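Local atomic coordinates of prephenate dehydrogenase (Aquifex aeolicus, PDB entry 2G5C), a protein that probably catalyses the NAD(+)-dependent oxidative decarboxylation of prephenate to 3-(4-hydroxyphenyl)pyruvate, a step of L-tyrosine biosynthesis. Residues I228-R231 and D232-E236; L235-K238 and E239-M242. One frame throughout, in Å; residues are numbered along the deposited sequence.

In the fold
Interaction 1 lies within the short helix 227-236, and interaction 2 follows at its C-terminal end, where Asn237 breaks the helical path before helix 238-260. They share Leu235 and Glu236, and Phe234 CD1 of the first packs on Val241 CG1 of the second at 4.0 Å. Both are partly buried and both touch the second subunit of the dimer. Interaction 1 sits nearer the centre of the chain and close to the bound NAD; it has an aromatic and aliphatic side and a charged side. Interaction 2, farther from the cofactor, relies on an amide pair and backbone bonds, with a long ion pair at its more exposed side.

Interaction 1. Residues I228-R231 and D232-E236; sequences IMWR and DIFLE
Ile228 O accepts the backbone N-H of Asp232 and Met229 O that of Ile233, two rungs of the i to i+4 ladder of helix 227-236. Trp230 O takes Phe234 N at 2.8 Å; Arg231 O and Leu235 N, 3.1 Å apart, make the most bent of the four bonds (N-H...O 138°). With CG1 anti to its carbonyl carbon (chi1 -67°) and the chain extended beyond it, Ile233 reaches back along the helix. Ile233 CD1 lies over one face of the Trp230 six-membered ring, 3.8 Å from its centroid in a CH-pi contact, and 3.9 Å from Met229 CG. Phe234 meets the same indole obliquely, Phe234 CE1 lying 3.8 Å from Trp230 CE3 with the ring planes at 47°. The indole also stacks on His188 and meets Phe192 edge-to-face, so helix 173-201 shares in holding it, while Leu271 of the second subunit packs against it. On the polar side, Arg231 bends at chi3 to bring NE and NH2 round Asp232 OD1, which lies near the guanidinium plane, at its edge. The salt bridge is modelled at 2.8 Å from Arg231 NH2 to Asp232 OD1, but the position of OD1 is less certain. Arg73 is a second cationic partner of this carboxylate. Arg73 and Met229 are cofactor-binding residues in structures of this protein, and Met229 lies close to a bound NAD. The arrangement is a helix of the dimerization region with Trp230 and Phe234 toward helix 173-201 and the second subunit, and Met229, Asp232 and Ile233 toward the cofactor site.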
loop_
_atom_site.group_PDB
_atom_site.type_symbol
_atom_site.label_atom_id
_atom_site.label_comp_id
_atom_site.label_asym_id
_atom_site.label_seq_id
_atom_site.Cartn_x
_atom_site.Cartn_y
_atom_site.Cartn_z
ATOM N N ILE A 228 15.167 0.529 -12.647
ATOM C CA ILE A 228 15.646 1.383 -13.722
ATOM C C ILE A 228 14.587 2.410 -14.111
ATOM O O ILE A 228 14.892 3.594 -14.241
ATOM C CB ILE A 228 16.046 0.547 -14.970
ATOM C CG1 ILE A 228 17.385 -0.159 -14.722
ATOM C CG2 ILE A 228 16.158 1.444 -16.192
ATOM C CD1 ILE A 228 17.389 -1.092 -13.522
HETATM N N MSE A 229 13.350 1.958 -14.290
HETATM C CA MSE A 229 12.269 2.865 -14.663
HETATM C C MSE A 229 12.114 3.963 -13.619
HETATM O O MSE A 229 12.033 5.143 -13.956
HETATM C CB MSE A 229 10.940 2.111 -14.808
HETATM C CG MSE A 229 9.761 3.016 -15.180
HETATM SE SE MSE A 229 8.058 2.095 -15.394
HETATM C CE MSE A 229 7.292 2.452 -13.656
ATOM N N TRP A 230 12.078 3.577 -12.346
ATOM C CA TRP A 230 11.924 4.564 -11.291
ATOM C C TRP A 230 13.135 5.481 -11.150
ATOM O O TRP A 230 12.991 6.639 -10.758
ATOM C CB TRP A 230 11.553 3.874 -9.967
ATOM C CG TRP A 230 10.106 3.477 -10.001
ATOM C CD1 TRP A 230 9.591 2.232 -10.249
ATOM C CD2 TRP A 230 8.986 4.370 -9.965
ATOM N NE1 TRP A 230 8.221 2.302 -10.382
ATOM C CE2 TRP A 230 7.826 3.603 -10.214
ATOM C CE3 TRP A 230 8.854 5.749 -9.754
ATOM C CZ2 TRP A 230 6.548 4.170 -10.260
ATOM C CZ3 TRP A 230 7.585 6.312 -9.798
ATOM C CH2 TRP A 230 6.447 5.520 -10.052
ATOM N N ARG A 231 14.324 4.984 -11.482
ATOM C CA ARG A 231 15.513 5.834 -11.424
ATOM C C ARG A 231 15.334 6.920 -12.477
ATOM O O ARG A 231 15.714 8.074 -12.276
ATOM C CB ARG A 231 16.784 5.061 -11.769
ATOM C CG ARG A 231 17.995 5.979 -11.951
ATOM C CD ARG A 231 19.060 5.362 -12.841
ATOM N NE ARG A 231 18.633 5.276 -14.231
ATOM C CZ ARG A 231 19.301 4.622 -15.176
ATOM N NH1 ARG A 231 20.430 3.994 -14.872
ATOM N NH2 ARG A 231 18.847 4.598 -16.423
ATOM N N ASP A 232 14.760 6.536 -13.612
ATOM C CA ASP A 232 14.543 7.480 -14.700
ATOM C C ASP A 232 13.429 8.458 -14.345
ATOM O O ASP A 232 13.547 9.652 -14.586
ATOM C CB ASP A 232 14.207 6.734 -15.996
ATOM C CG ASP A 232 15.333 5.809 -16.448
ATOM O OD1 ASP A 232 16.508 6.130 -16.184
ATOM O OD2 ASP A 232 15.047 4.770 -17.080
ATOM N N ILE A 233 12.352 7.947 -13.762
ATOM C CA ILE A 233 11.245 8.805 -13.378
ATOM C C ILE A 233 11.706 9.816 -12.335
ATOM O O ILE A 233 11.412 11.000 -12.449
ATOM C CB ILE A 233 10.065 7.974 -12.823
ATOM C CG1 ILE A 233 9.461 7.132 -13.949
ATOM C CG2 ILE A 233 9.016 8.891 -12.207
ATOM C CD1 ILE A 233 8.314 6.234 -13.510
ATOM N N PHE A 234 12.438 9.355 -11.325
ATOM C CA PHE A 234 12.921 10.252 -10.281
ATOM C C PHE A 234 13.860 11.313 -10.848
ATOM O O PHE A 234 13.926 12.427 -10.329
ATOM C CB PHE A 234 13.615 9.464 -9.156
ATOM C CG PHE A 234 12.679 8.600 -8.347
ATOM C CD1 PHE A 234 11.349 8.974 -8.156
ATOM C CD2 PHE A 234 13.134 7.431 -7.744
ATOM C CE1 PHE A 234 10.488 8.198 -7.377
ATOM C CE2 PHE A 234 12.280 6.646 -6.960
ATOM C CZ PHE A 234 10.954 7.031 -6.778
ATOM N N LEU A 235 14.580 10.976 -11.914
ATOM C CA LEU A 235 15.478 11.938 -12.549
ATOM C C LEU A 235 14.672 12.909 -13.409
ATOM O O LEU A 235 14.812 14.125 -13.292
ATOM C CB LEU A 235 16.503 11.239 -13.452
ATOM C CG LEU A 235 17.255 12.194 -14.399
ATOM C CD1 LEU A 235 18.175 13.107 -13.598
ATOM C CD2 LEU A 235 18.059 11.402 -15.420
ATOM N N GLU A 236 13.831 12.354 -14.275
ATOM C CA GLU A 236 13.013 13.147 -15.187
ATOM C C GLU A 236 12.059 14.115 -14.481
ATOM O O GLU A 236 11.802 15.210 -14.982
ATOM C CB GLU A 236 12.209 12.212 -16.093
ATOM C CG GLU A 236 11.539 12.877 -17.293
ATOM C CD GLU A 236 12.521 13.245 -18.395
ATOM O OE1 GLU A 236 13.562 12.557 -18.517
ATOM O OE2 GLU A 236 12.245 14.207 -19.149
#

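Interaction 2. Residues L235-K238 and E239-M242; sequences LENK and ENVM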
loop_
_atom_site.group_PDB
_atom_site.type_symbol
_atom_site.label_atom_id
_atom_site.label_comp_id
_atom_site.label_asym_id
_atom_site.label_seq_id
_atom_site.Cartn_x
_atom_site.Cartn_y
_atom_site.Cartn_z
ATOM N N LEU A 235 14.580 10.976 -11.914
ATOM C CA LEU A 235 15.478 11.938 -12.549
ATOM C C LEU A 235 14.672 12.909 -13.409
ATOM O O LEU A 235 14.812 14.125 -13.292
ATOM C CB LEU A 235 16.503 11.239 -13.452
ATOM C CG LEU A 235 17.255 12.194 -14.399
ATOM C CD1 LEU A 235 18.175 13.107 -13.598
ATOM C CD2 LEU A 235 18.059 11.402 -15.420
ATOM N N GLU A 236 13.831 12.354 -14.275
ATOM C CA GLU A 236 13.013 13.147 -15.187
ATOM C C GLU A 236 12.059 14.115 -14.481
ATOM O O GLU A 236 11.802 15.210 -14.982
ATOM C CB GLU A 236 12.209 12.212 -16.093
ATOM C CG GLU A 236 11.539 12.877 -17.293
ATOM C CD GLU A 236 12.521 13.245 -18.395
ATOM O OE1 GLU A 236 13.562 12.557 -18.517
ATOM O OE2 GLU A 236 12.245 14.207 -19.149
ATOM N N ASN A 237 11.541 13.716 -13.320
ATOM C CA ASN A 237 10.604 14.561 -12.579
ATOM C C ASN A 237 11.207 15.005 -11.249
ATOM O O ASN A 237 10.490 15.206 -10.268
ATOM C CB ASN A 237 9.306 13.787 -12.321
ATOM C CG ASN A 237 8.102 14.702 -12.130
ATOM O OD1 ASN A 237 7.070 14.287 -11.595
ATOM N ND2 ASN A 237 8.221 15.941 -12.585
ATOM N N LYS A 238 12.524 15.184 -11.231
ATOM C CA LYS A 238 13.239 15.560 -10.015
ATOM C C LYS A 238 12.626 16.673 -9.164
ATOM O O LYS A 238 12.439 16.499 -7.960
ATOM C CB LYS A 238 14.688 15.929 -10.349
ATOM C CG LYS A 238 15.557 16.175 -9.119
ATOM C CD LYS A 238 16.986 16.559 -9.497
ATOM C CE LYS A 238 17.027 17.912 -10.191
ATOM N NZ LYS A 238 18.400 18.287 -10.641
ATOM N N GLU A 239 12.327 17.816 -9.772
ATOM C CA GLU A 239 11.768 18.928 -9.011
ATOM C C GLU A 239 10.474 18.589 -8.283
ATOM O O GLU A 239 10.358 18.824 -7.082
ATOM C CB GLU A 239 11.548 20.140 -9.918
ATOM C CG GLU A 239 12.832 20.659 -10.535
ATOM C CD GLU A 239 13.972 20.693 -9.536
ATOM O OE1 GLU A 239 13.807 21.320 -8.465
ATOM O OE2 GLU A 239 15.029 20.089 -9.824
ATOM N N ASN A 240 9.499 18.050 -9.009
ATOM C CA ASN A 240 8.221 17.688 -8.407
ATOM C C ASN A 240 8.364 16.587 -7.357
ATOM O O ASN A 240 7.737 16.648 -6.304
ATOM C CB ASN A 240 7.239 17.256 -9.494
ATOM C CG ASN A 240 6.784 18.417 -10.352
ATOM O OD1 ASN A 240 6.482 18.249 -11.536
ATOM N ND2 ASN A 240 6.727 19.605 -9.755
ATOM N N VAL A 241 9.183 15.581 -7.641
ATOM C CA VAL A 241 9.388 14.499 -6.687
ATOM C C VAL A 241 10.005 15.071 -5.407
ATOM O O VAL A 241 9.612 14.707 -4.300
ATOM C CB VAL A 241 10.304 13.399 -7.283
ATOM C CG1 VAL A 241 10.702 12.399 -6.213
ATOM C CG2 VAL A 241 9.567 12.677 -8.409
HETATM N N MSE A 242 10.964 15.979 -5.559
HETATM C CA MSE A 242 11.593 16.597 -4.402
HETATM C C MSE A 242 10.559 17.391 -3.600
HETATM O O MSE A 242 10.515 17.299 -2.373
HETATM C CB MSE A 242 12.736 17.513 -4.844
HETATM C CG MSE A 242 13.948 16.761 -5.382
HETATM SE SE MSE A 242 14.593 15.481 -4.085
HETATM C CE MSE A 242 14.919 16.727 -2.631
#
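Asn237 and Asn240 join across a helix-to-helix junction: Asn237 leaves the helical conformation after helix 227-236 and occupies the N-cap position of helix 238-260, although its side chain makes no capping bond. Among the backbone bonds, Asn237 O receives Val241 N at 3.0 Å in a nearly straight line (N-H...O 170°), and Lys238 O receives Met242 N at 2.9 Å, starting the ladder of the new helix. The side-chain amides meet nearly at right angles, their planes 81° apart. Asn237, its CG trans to the backbone N (chi1 -155°), donates from ND2 to Asn240 OD1 at 3.1 Å, the donor tilted from the carbonyl plane of the acceptor. Asn237 OD1 makes a weak hydrogen bond to His185 of helix 173-201. Replacing Asn237 by an alanine would probably cost Asn240 OD1 this donor and His185 its weak partner, setting the Asn240 amide freer to turn. Apolar contact is modest: Val241 CG2 lies 4.1 Å from Asn237 CB, while Ile259 of the second subunit packs on both Lys238 and Val241. Charges meet loosely. Lys238 NZ has a weak, long pairing with Glu262 of the second subunit. Lys238 and Glu239 run side by side, and Glu239, bent at chi2, turns its carboxylate back along the lysine, leaving Glu239 OE2 3.9 Å from Lys238 NZ in a long salt bridge.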